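Local atomic coordinates of peroxiredoxin 6 (Arenicola marina, PDB entry 2V2G), a protein that probably reduces hydrogen peroxide and organic hydroperoxides to water and alcohols, as a thiol-dependent antioxidant peroxidase of the Prx6 subfamily. Residues G32-P38 / T126-I132; L66-D72 / Y96-E102; G180-V186 / R214-Q218. The protein carries 1 engineered substitution. All coordinates share one frame; numbering follows the deposited sequence.

Contact 1: residues G32-P38 / T126-I132; sequences GVLFSHP and TCRAVFI. With BEZ (benzoic acid), chain E.
The Ser36 hydroxyl is worked into the strand pairing. Its OG donates to Cys127 O (2.9 Å) and accepts from Ala129 N (3.0 Å), so one side chain bridges two backbone groups of 126-132. With chi1 at 65°, OG is turned between its own N and carbonyl carbon, which brings it to both partners. The bond to Cys127 O comes from above the carbonyl plane. Ser36 N adds a bond to Ala129 O (2.9 Å).

Further back the strands pair as regular antiparallel neighbours, with Leu34 and Phe131 exchanging both backbone bonds. Val33 CG1 meets Val130 CG1 at 3.6 Å.

At the other end Arg128 NH2 donates to O2 of the bound benzoic acid (2.9 Å), which lies at the guanidinium edge. Pro38 CD sits over one face of that group, 3.5 Å from NH1. Glu48 forms a salt bridge with Arg128 NH1. The engineered Ser45, which replaces the predicted peroxidatic cysteine, is hydrogen-bonded to it through OG. The contact thus supplies Arg128 to the benzoic acid pocket of this thioredoxin-like fold.

Strand 31-36 lies between 64-70 and 124-133 in the central sheet. Helix 43-54 packs on Phe35, and strand 139-145 flanks 124-133 on its far edge.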
loop_
_atom_site.group_PDB
_atom_site.type_symbol
_atom_site.label_atom_id
_atom_site.label_comp_id
_atom_site.label_asym_id
_atom_site.label_seq_id
_atom_site.Cartn_x
_atom_site.Cartn_y
_atom_site.Cartn_z
ATOM N N GLY A 32 -10.725 10.997 4.770
ATOM C CA GLY A 32 -11.471 10.155 3.873
ATOM C C GLY A 32 -10.664 9.015 3.315
ATOM O O GLY A 32 -9.462 9.152 3.172
ATOM N N VAL A 33 -11.349 7.949 2.925
ATOM C CA VAL A 33 -10.726 6.824 2.222
ATOM C C VAL A 33 -11.575 6.524 0.992
ATOM O O VAL A 33 -12.767 6.171 1.154
ATOM C CB VAL A 33 -10.607 5.516 3.079
ATOM C CG1 VAL A 33 -10.210 4.318 2.215
ATOM C CG2 VAL A 33 -9.581 5.749 4.197
ATOM N N LEU A 34 -11.012 6.746 -0.190
ATOM C CA LEU A 34 -11.599 6.303 -1.437
ATOM C C LEU A 34 -10.955 5.001 -1.850
ATOM O O LEU A 34 -9.731 4.921 -1.921
ATOM C CB LEU A 34 -11.396 7.371 -2.555
ATOM C CG LEU A 34 -11.782 7.054 -3.980
ATOM C CD1 LEU A 34 -13.233 6.682 -3.998
ATOM C CD2 LEU A 34 -11.546 8.317 -4.889
ATOM N N PHE A 35 -11.752 3.973 -2.114
ATOM C CA PHE A 35 -11.176 2.675 -2.500
ATOM C C PHE A 35 -11.940 2.132 -3.662
ATOM O O PHE A 35 -13.162 2.345 -3.759
ATOM C CB PHE A 35 -11.148 1.714 -1.334
ATOM C CG PHE A 35 -12.461 1.325 -0.770
ATOM C CD1 PHE A 35 -13.147 2.191 0.050
ATOM C CD2 PHE A 35 -12.940 0.031 -0.975
ATOM C CE1 PHE A 35 -14.428 1.825 0.608
ATOM C CE2 PHE A 35 -14.146 -0.364 -0.395
ATOM C CZ PHE A 35 -14.870 0.524 0.399
ATOM N N SER A 36 -11.239 1.522 -4.609
ATOM C CA SER A 36 -11.868 0.988 -5.792
ATOM C C SER A 36 -11.838 -0.542 -5.797
ATOM O O SER A 36 -11.083 -1.196 -5.069
ATOM C CB SER A 36 -11.199 1.504 -7.064
ATOM O OG SER A 36 -9.862 1.014 -7.134
ATOM N N HIS A 37 -12.667 -1.104 -6.679
ATOM C CA HIS A 37 -12.648 -2.499 -7.003
ATOM C C HIS A 37 -13.006 -2.741 -8.472
ATOM O O HIS A 37 -13.610 -1.890 -9.123
ATOM C CB HIS A 37 -13.612 -3.303 -6.112
ATOM C CG HIS A 37 -15.055 -2.971 -6.355
ATOM N ND1 HIS A 37 -15.666 -1.871 -5.790
ATOM C CD2 HIS A 37 -16.006 -3.597 -7.091
ATOM C CE1 HIS A 37 -16.924 -1.810 -6.216
ATOM N NE2 HIS A 37 -17.151 -2.826 -7.030
ATOM N N PRO A 38 -12.558 -3.878 -9.035
ATOM C CA PRO A 38 -12.695 -4.058 -10.504
ATOM C C PRO A 38 -14.108 -4.158 -11.056
ATOM O O PRO A 38 -14.425 -3.485 -12.025
ATOM C CB PRO A 38 -11.845 -5.310 -10.791
ATOM C CG PRO A 38 -10.950 -5.434 -9.613
ATOM C CD PRO A 38 -11.699 -4.928 -8.433
ATOM N N THR A 126 -11.018 -0.696 -13.047
ATOM C CA THR A 126 -10.065 -0.282 -12.011
ATOM C C THR A 126 -9.434 -1.491 -11.324
ATOM O O THR A 126 -9.988 -2.568 -11.322
ATOM C CB THR A 126 -10.688 0.600 -10.920
ATOM O OG1 THR A 126 -11.747 -0.096 -10.246
ATOM C CG2 THR A 126 -11.291 1.867 -11.481
ATOM N N CYS A 127 -8.276 -1.259 -10.711
ATOM C CA CYS A 127 -7.681 -2.220 -9.783
ATOM C C CYS A 127 -8.302 -2.074 -8.375
ATOM O O CYS A 127 -9.452 -1.630 -8.255
ATOM C CB CYS A 127 -6.161 -2.036 -9.812
ATOM S SG CYS A 127 -5.566 -0.481 -9.087
ATOM N N ARG A 128 -7.593 -2.536 -7.338
ATOM C CA ARG A 128 -8.002 -2.431 -5.972
ATOM C C ARG A 128 -7.168 -1.339 -5.311
ATOM O O ARG A 128 -6.126 -1.580 -4.667
ATOM C CB ARG A 128 -7.804 -3.771 -5.293
ATOM C CG ARG A 128 -8.685 -4.880 -5.795
ATOM C CD ARG A 128 -8.565 -6.165 -5.016
ATOM N NE ARG A 128 -9.160 -7.238 -5.804
ATOM C CZ ARG A 128 -10.452 -7.419 -6.057
ATOM N NH1 ARG A 128 -11.361 -6.687 -5.461
ATOM N NH2 ARG A 128 -10.820 -8.303 -6.964
ATOM N N ALA A 129 -7.500 -0.092 -5.614
ATOM C CA ALA A 129 -6.731 1.065 -5.150
ATOM C C ALA A 129 -7.298 1.581 -3.825
ATOM O O ALA A 129 -8.480 1.456 -3.588
ATOM C CB ALA A 129 -6.744 2.193 -6.247
ATOM N N VAL A 130 -6.469 2.223 -3.032
ATOM C CA VAL A 130 -6.929 2.910 -1.819
ATOM C C VAL A 130 -6.210 4.232 -1.747
ATOM O O VAL A 130 -4.956 4.315 -1.859
ATOM C CB VAL A 130 -6.691 2.152 -0.553
ATOM C CG1 VAL A 130 -7.246 2.919 0.697
ATOM C CG2 VAL A 130 -7.232 0.720 -0.622
ATOM N N PHE A 131 -6.981 5.288 -1.570
ATOM C CA PHE A 131 -6.460 6.603 -1.419
ATOM C C PHE A 131 -6.938 7.158 -0.064
ATOM O O PHE A 131 -8.116 7.209 0.180
ATOM C CB PHE A 131 -6.922 7.579 -2.538
ATOM C CG PHE A 131 -6.578 7.119 -3.916
ATOM C CD1 PHE A 131 -5.317 7.362 -4.452
ATOM C CD2 PHE A 131 -7.502 6.349 -4.649
ATOM C CE1 PHE A 131 -4.987 6.915 -5.729
ATOM C CE2 PHE A 131 -7.172 5.908 -5.913
ATOM C CZ PHE A 131 -5.861 6.130 -6.421
ATOM N N ILE A 132 -5.984 7.534 0.770
ATOM C CA ILE A 132 -6.245 8.194 2.070
ATOM C C ILE A 132 -6.040 9.685 1.887
ATOM O O ILE A 132 -4.970 10.153 1.553
ATOM C CB ILE A 132 -5.437 7.670 3.262
ATOM C CG1 ILE A 132 -5.523 6.147 3.270
ATOM C CG2 ILE A 132 -5.986 8.321 4.508
ATOM C CD1 ILE A 132 -4.831 5.386 4.454
HETATM C C BEZ E . -12.782 -10.780 -7.789
HETATM O O1 BEZ E . -12.740 -12.047 -7.447
HETATM O O2 BEZ E . -13.271 -9.763 -7.135
HETATM C C1 BEZ E . -12.204 -10.600 -9.145
HETATM C C2 BEZ E . -12.565 -9.503 -9.904
HETATM C C3 BEZ E . -12.035 -9.362 -11.157
HETATM C C4 BEZ E . -11.193 -10.351 -11.668
HETATM C C5 BEZ E . -10.797 -11.455 -10.901
HETATM C C6 BEZ E . -11.322 -11.589 -9.620
HETATM O O HOH W 1 -13.807 -0.833 -12.035
#

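Contact 2: residues L66-D72 / Y96-E102; sequences LIALSCD and YPIIADE
Ala68 and Ile99 meet through the backbone. Ala68 N donates to Pro97 O (2.9 Å), and Ile99 N returns a nearly straight bond to Ala68 O (2.8 Å, 176° at the hydrogen). The second donor stands above the carbonyl plane. Ser70 continues the ladder: its N reaches Ile99 O, a longer bond at 3.3 Å, and its O takes Asp101 N. Weaker CA-H...O contacts fill in beside these bonds, such as Ile98 CA to Ala68 O.

The pairing is parallel. The two strands belong to a beta-alpha-beta unit, with helix 74-88 as the crossover, inside the thioredoxin-like core of the peroxiredoxin. The short strand axes are 33° apart.

Apolar packing occupies both faces of the sheet. On one, Ile99 is gripped by two neighbours. Its CG1 branch lies anti to the carbonyl carbon (chi1 -66°), which carries CD1 across Ile67 at about a right angle, with CD1 to CD1 of Ile67 at 3.6 Å. Its CG2 branch, anti to the backbone N, meets Leu69 CD1 at 3.8 Å. Replacing Ile99 by alanine removes both branches, which would probably leave a gap beside Ile67 CD1 and Leu69 CD1 without its methyl partner. Leu34 of the next strand also touches Ile99. On the other face Ala68 CB touches both Ile98 CG2 (4.0 Å) and the Tyr96 ring, the latter obliquely. The Tyr96 hydroxyl is hydrogen-bonded to Leu49 O of helix 43-54.

At the C-terminal end the contacts turn polar. The Asp101 carboxylate turns to the backbone N-H groups of Leu106 and Ala107. Asp72 is paired with Arg39 in a salt bridge. Cys71 CB packs 3.3 Å from Asp101 O.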
loop_
_atom_site.group_PDB
_atom_site.type_symbol
_atom_site.label_atom_id
_atom_site.label_comp_id
_atom_site.label_asym_id
_atom_site.label_seq_id
_atom_site.Cartn_x
_atom_site.Cartn_y
_atom_site.Cartn_z
ATOM N N LEU A 66 -15.823 6.933 4.392
ATOM C CA LEU A 66 -15.558 5.958 3.362
ATOM C C LEU A 66 -16.354 6.119 2.062
ATOM O O LEU A 66 -17.534 6.484 2.104
ATOM C CB LEU A 66 -15.928 4.574 3.923
ATOM C CG LEU A 66 -15.099 3.994 5.055
ATOM C CD1 LEU A 66 -15.956 2.987 5.924
ATOM C CD2 LEU A 66 -13.843 3.384 4.469
ATOM N N ILE A 67 -15.720 5.783 0.945
ATOM C CA ILE A 67 -16.375 5.804 -0.362
ATOM C C ILE A 67 -15.741 4.814 -1.334
ATOM O O ILE A 67 -14.551 4.779 -1.442
ATOM C CB ILE A 67 -16.541 7.254 -0.980
ATOM C CG1 ILE A 67 -17.386 7.233 -2.224
ATOM C CG2 ILE A 67 -15.218 7.925 -1.264
ATOM C CD1 ILE A 67 -18.090 8.643 -2.507
ATOM N N ALA A 68 -16.605 3.957 -1.912
ATOM C CA ALA A 68 -16.182 2.928 -2.874
ATOM C C ALA A 68 -16.382 3.400 -4.319
ATOM O O ALA A 68 -17.044 4.385 -4.563
ATOM C CB ALA A 68 -16.900 1.642 -2.591
ATOM N N LEU A 69 -15.800 2.660 -5.270
ATOM C CA LEU A 69 -15.754 3.012 -6.689
ATOM C C LEU A 69 -15.487 1.812 -7.540
ATOM O O LEU A 69 -14.574 1.036 -7.268
ATOM C CB LEU A 69 -14.691 4.023 -6.953
ATOM C CG LEU A 69 -14.637 4.550 -8.381
ATOM C CD1 LEU A 69 -14.201 6.010 -8.330
ATOM C CD2 LEU A 69 -13.754 3.666 -9.318
ATOM N N SER A 70 -16.320 1.617 -8.540
ATOM C CA SER A 70 -15.958 0.805 -9.696
ATOM C C SER A 70 -16.533 1.437 -10.984
ATOM O O SER A 70 -17.277 2.432 -10.961
ATOM C CB SER A 70 -16.452 -0.638 -9.540
ATOM O OG SER A 70 -17.846 -0.798 -9.919
ATOM N N CYS A 71 -16.210 0.849 -12.114
ATOM C CA CYS A 71 -16.716 1.406 -13.395
ATOM C C CYS A 71 -18.136 0.918 -13.731
ATOM O O CYS A 71 -18.672 1.233 -14.767
ATOM C CB CYS A 71 -15.772 1.205 -14.581
ATOM S SG CYS A 71 -14.077 1.835 -14.282
ATOM N N ASP A 72 -18.743 0.154 -12.837
ATOM C CA ASP A 72 -20.117 -0.299 -13.072
ATOM C C ASP A 72 -21.147 0.820 -12.835
ATOM O O ASP A 72 -20.830 1.860 -12.266
ATOM C CB ASP A 72 -20.423 -1.473 -12.145
ATOM C CG ASP A 72 -19.563 -2.686 -12.461
ATOM O OD1 ASP A 72 -19.813 -3.327 -13.518
ATOM O OD2 ASP A 72 -18.616 -2.950 -11.667
ATOM N N TYR A 96 -21.667 3.203 3.370
ATOM C CA TYR A 96 -20.880 4.104 2.499
ATOM C C TYR A 96 -21.434 4.124 1.050
ATOM O O TYR A 96 -22.015 3.137 0.578
ATOM C CB TYR A 96 -19.374 3.720 2.450
ATOM C CG TYR A 96 -19.131 2.258 2.135
ATOM C CD1 TYR A 96 -19.206 1.786 0.842
ATOM C CD2 TYR A 96 -18.915 1.336 3.156
ATOM C CE1 TYR A 96 -19.057 0.412 0.554
ATOM C CE2 TYR A 96 -18.729 -0.040 2.863
ATOM C CZ TYR A 96 -18.834 -0.485 1.581
ATOM O OH TYR A 96 -18.676 -1.818 1.285
ATOM N N PRO A 97 -21.216 5.255 0.333
ATOM C CA PRO A 97 -21.649 5.285 -1.094
ATOM C C PRO A 97 -20.701 4.507 -2.018
ATOM O O PRO A 97 -19.522 4.269 -1.645
ATOM C CB PRO A 97 -21.569 6.773 -1.458
ATOM C CG PRO A 97 -21.182 7.529 -0.184
ATOM C CD PRO A 97 -20.587 6.525 0.748
ATOM N N ILE A 98 -21.196 4.153 -3.212
ATOM C CA ILE A 98 -20.343 3.549 -4.265
ATOM C C ILE A 98 -20.481 4.418 -5.509
ATOM O O ILE A 98 -21.605 4.649 -5.981
ATOM C CB ILE A 98 -20.746 2.110 -4.614
ATOM C CG1 ILE A 98 -20.996 1.265 -3.345
ATOM C CG2 ILE A 98 -19.638 1.444 -5.472
ATOM C CD1 ILE A 98 -21.359 -0.246 -3.624
ATOM N N ILE A 99 -19.374 4.937 -6.005
ATOM C CA ILE A 99 -19.291 5.783 -7.191
ATOM C C ILE A 99 -19.347 4.927 -8.452
ATOM O O ILE A 99 -18.725 3.826 -8.472
ATOM C CB ILE A 99 -17.990 6.561 -7.176
ATOM C CG1 ILE A 99 -17.980 7.549 -6.026
ATOM C CG2 ILE A 99 -17.738 7.264 -8.584
ATOM C CD1 ILE A 99 -16.539 8.111 -5.748
ATOM N N ALA A 100 -20.059 5.407 -9.472
ATOM C CA ALA A 100 -20.162 4.736 -10.786
ATOM C C ALA A 100 -19.287 5.450 -11.800
ATOM O O ALA A 100 -19.726 6.452 -12.314
ATOM C CB ALA A 100 -21.604 4.734 -11.284
ATOM N N ASP A 101 -18.121 4.907 -12.138
ATOM C CA ASP A 101 -17.160 5.562 -13.058
ATOM C C ASP A 101 -17.253 4.962 -14.476
ATOM O O ASP A 101 -16.273 4.436 -15.077
ATOM C CB ASP A 101 -15.751 5.402 -12.489
ATOM C CG ASP A 101 -14.700 6.135 -13.306
ATOM O OD1 ASP A 101 -14.968 7.302 -13.783
ATOM O OD2 ASP A 101 -13.588 5.563 -13.454
ATOM N N GLU A 102 -18.441 5.051 -15.062
ATOM C CA GLU A 102 -18.684 4.329 -16.314
ATOM C C GLU A 102 -17.881 4.839 -17.495
ATOM O O GLU A 102 -17.646 4.106 -18.449
ATOM C CB GLU A 102 -20.174 4.339 -16.630
ATOM C CG GLU A 102 -21.080 3.748 -15.531
ATOM C CD GLU A 102 -22.532 3.938 -15.887
ATOM O OE1 GLU A 102 -22.986 3.357 -16.917
ATOM O OE2 GLU A 102 -23.205 4.715 -15.173
#

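Contact 3: residues G180-V186 / R214-Q218; sequences GDRCMVV and RYTPQ
Tyr215 is sandwiched between Arg182 and Met184 on a two-stranded antiparallel pairing within the small four-stranded sheet of the C-terminal region. The Arg182 guanidinium lies flat on one ring face, its plane 20° from that of the ring. Its CZ is 3.9 Å from the ring centroid, a cation-pi stack. The arginine chain is extended from CG to NE and lays CD and NE over Tyr215 CD2 on the same face.

Met184 takes the opposite face. Its chain bends at chi2 (-54°) and chi3 (-55°), which folds the methyl back over the tyrosine. CE makes a CH-pi contact with the ring, and SD stands obliquely beside it, 3.6 Å from Tyr215 CD2, a Met-aromatic contact. Tyr215 and Met184 also pack on Leu87 and Pro43 of the second subunit, respectively.

Thr216 is on the other sheet face with Cys183. Its CG2 meets CG2 of Val185 at 3.7 Å, the two side chains crossing at about a right angle. Val185 CG1 also lies over one face of the Arg214 guanidinium. Arg214 NH2 is hydrogen-bonded to Val189 O.

Backbone bonds join Cys183 and Thr216 in both directions, and Val185 N to Arg214 O. Past the strands, the extended chain of Gln218 brings OE1 to Gly180 N, which donates to it from above the amide plane (2.7 Å).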
loop_
_atom_site.group_PDB
_atom_site.type_symbol
_atom_site.label_atom_id
_atom_site.label_comp_id
_atom_site.label_asym_id
_atom_site.label_seq_id
_atom_site.Cartn_x
_atom_site.Cartn_y
_atom_site.Cartn_z
ATOM N N GLY A 180 -0.164 2.824 20.491
ATOM C CA GLY A 180 0.242 2.631 21.851
ATOM C C GLY A 180 1.724 2.300 21.979
ATOM O O GLY A 180 2.305 2.501 23.042
ATOM N N ASP A 181 2.353 1.884 20.857
ATOM C CA ASP A 181 3.800 1.534 20.843
ATOM C C ASP A 181 4.636 2.802 20.847
ATOM O O ASP A 181 4.189 3.837 20.355
ATOM C CB ASP A 181 4.172 0.713 19.574
ATOM C CG ASP A 181 3.618 -0.739 19.601
ATOM O OD1 ASP A 181 3.161 -1.184 20.686
ATOM O OD2 ASP A 181 3.634 -1.396 18.511
ATOM N N ARG A 182 5.886 2.716 21.269
ATOM C CA ARG A 182 6.757 3.885 21.169
ATOM C C ARG A 182 6.958 4.390 19.699
ATOM O O ARG A 182 6.902 3.599 18.752
ATOM C CB ARG A 182 8.102 3.605 21.816
ATOM C CG ARG A 182 8.858 2.527 21.141
ATOM C CD ARG A 182 10.063 2.100 21.907
ATOM N NE ARG A 182 10.717 1.023 21.162
ATOM C CZ ARG A 182 11.866 0.475 21.531
ATOM N NH1 ARG A 182 12.519 0.963 22.581
ATOM N NH2 ARG A 182 12.353 -0.553 20.843
ATOM N N CYS A 183 7.097 5.709 19.558
ATOM C CA CYS A 183 7.300 6.378 18.301
ATOM C C CYS A 183 8.741 6.900 18.215
ATOM O O CYS A 183 9.479 6.876 19.235
ATOM C CB CYS A 183 6.304 7.549 18.200
ATOM S SG CYS A 183 4.609 7.005 18.197
ATOM N N MET A 184 9.117 7.404 17.044
ATOM C CA MET A 184 10.371 8.075 16.893
ATOM C C MET A 184 10.197 9.557 16.894
ATOM O O MET A 184 9.269 10.080 16.297
ATOM C CB MET A 184 11.071 7.641 15.588
ATOM C CG MET A 184 11.032 6.194 15.296
ATOM S SD MET A 184 11.642 5.107 16.582
ATOM C CE MET A 184 13.205 5.763 16.816
ATOM N N VAL A 185 11.109 10.257 17.564
ATOM C CA VAL A 185 11.145 11.730 17.529
ATOM C C VAL A 185 11.743 12.111 16.155
ATOM O O VAL A 185 12.759 11.566 15.755
ATOM C CB VAL A 185 12.000 12.303 18.635
ATOM C CG1 VAL A 185 12.050 13.830 18.534
ATOM C CG2 VAL A 185 11.393 11.919 19.998
ATOM N N VAL A 186 11.092 13.024 15.461
ATOM C CA VAL A 186 11.518 13.390 14.102
ATOM C C VAL A 186 12.854 14.131 14.185
ATOM O O VAL A 186 13.122 14.842 15.162
ATOM C CB VAL A 186 10.412 14.175 13.350
ATOM C CG1 VAL A 186 9.144 13.308 13.192
ATOM C CG2 VAL A 186 10.163 15.542 14.066
ATOM N N ARG A 214 16.058 8.192 18.109
ATOM C CA ARG A 214 15.404 8.754 19.273
ATOM C C ARG A 214 13.983 8.233 19.421
ATOM O O ARG A 214 13.139 8.458 18.565
ATOM C CB ARG A 214 15.422 10.313 19.212
ATOM C CG ARG A 214 16.868 10.864 19.206
ATOM C CD ARG A 214 16.895 12.409 19.318
ATOM N NE ARG A 214 16.232 13.021 18.212
ATOM C CZ ARG A 214 15.972 14.321 18.096
ATOM N NH1 ARG A 214 16.315 15.158 19.056
ATOM N NH2 ARG A 214 15.346 14.772 17.032
ATOM N N TYR A 215 13.750 7.539 20.514
ATOM C CA TYR A 215 12.440 6.947 20.797
ATOM C C TYR A 215 11.737 7.805 21.841
ATOM O O TYR A 215 12.358 8.371 22.746
ATOM C CB TYR A 215 12.537 5.563 21.395
ATOM C CG TYR A 215 13.193 4.467 20.585
ATOM C CD1 TYR A 215 14.560 4.227 20.727
ATOM C CD2 TYR A 215 12.461 3.640 19.729
ATOM C CE1 TYR A 215 15.195 3.199 20.039
ATOM C CE2 TYR A 215 13.105 2.594 19.010
ATOM C CZ TYR A 215 14.474 2.385 19.198
ATOM O OH TYR A 215 15.168 1.378 18.518
ATOM N N THR A 216 10.420 7.787 21.798
ATOM C CA THR A 216 9.619 8.351 22.880
ATOM C C THR A 216 8.283 7.569 23.046
ATOM O O THR A 216 7.766 7.059 22.053
ATOM C CB THR A 216 9.337 9.879 22.613
ATOM O OG1 THR A 216 8.740 10.468 23.790
ATOM C CG2 THR A 216 8.441 10.089 21.332
ATOM N N PRO A 217 7.716 7.487 24.261
ATOM C CA PRO A 217 6.339 6.951 24.314
ATOM C C PRO A 217 5.393 7.701 23.372
ATOM O O PRO A 217 5.579 8.904 23.110
ATOM C CB PRO A 217 5.909 7.204 25.758
ATOM C CG PRO A 217 7.172 7.329 26.536
ATOM C CD PRO A 217 8.216 7.902 25.574
ATOM N N GLN A 218 4.379 7.017 22.844
ATOM C CA GLN A 218 3.461 7.672 21.970
ATOM C C GLN A 218 2.787 8.833 22.712
ATOM O O GLN A 218 2.225 8.640 23.803
ATOM C CB GLN A 218 2.435 6.692 21.449
ATOM C CG GLN A 218 1.310 7.365 20.669
ATOM C CD GLN A 218 0.399 6.354 19.992
ATOM O OE1 GLN A 218 0.817 5.212 19.720
ATOM N NE2 GLN A 218 -0.778 6.803 19.582
HETATM O O HOH W 2 4.107 4.377 23.950
HETATM O O HOH W 3 15.528 11.861 15.640
#

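Overall arrangement
Of the segments in contact, the one on strand 31-36 comes first from the N terminus. Its partner 126-132 follows only after 87 intervening residues, so contact 1 closes a long loop. Contact 2 lies within that loop and closes a shorter one round helix 74-88. The two touch, because strands 31-36 and 64-70 are neighbours: His37 N lies 2.9 Å from Leu69 O, probably a hydrogen bond. Together they join four strands of the central thioredoxin-like sheet. Contact 3 opens later, in series with both, and closes its own loop in the C-terminal sheet beyond helix 153-168. Its centre is about 30 Å from that of contact 1 and about 38 Å from that of contact 2.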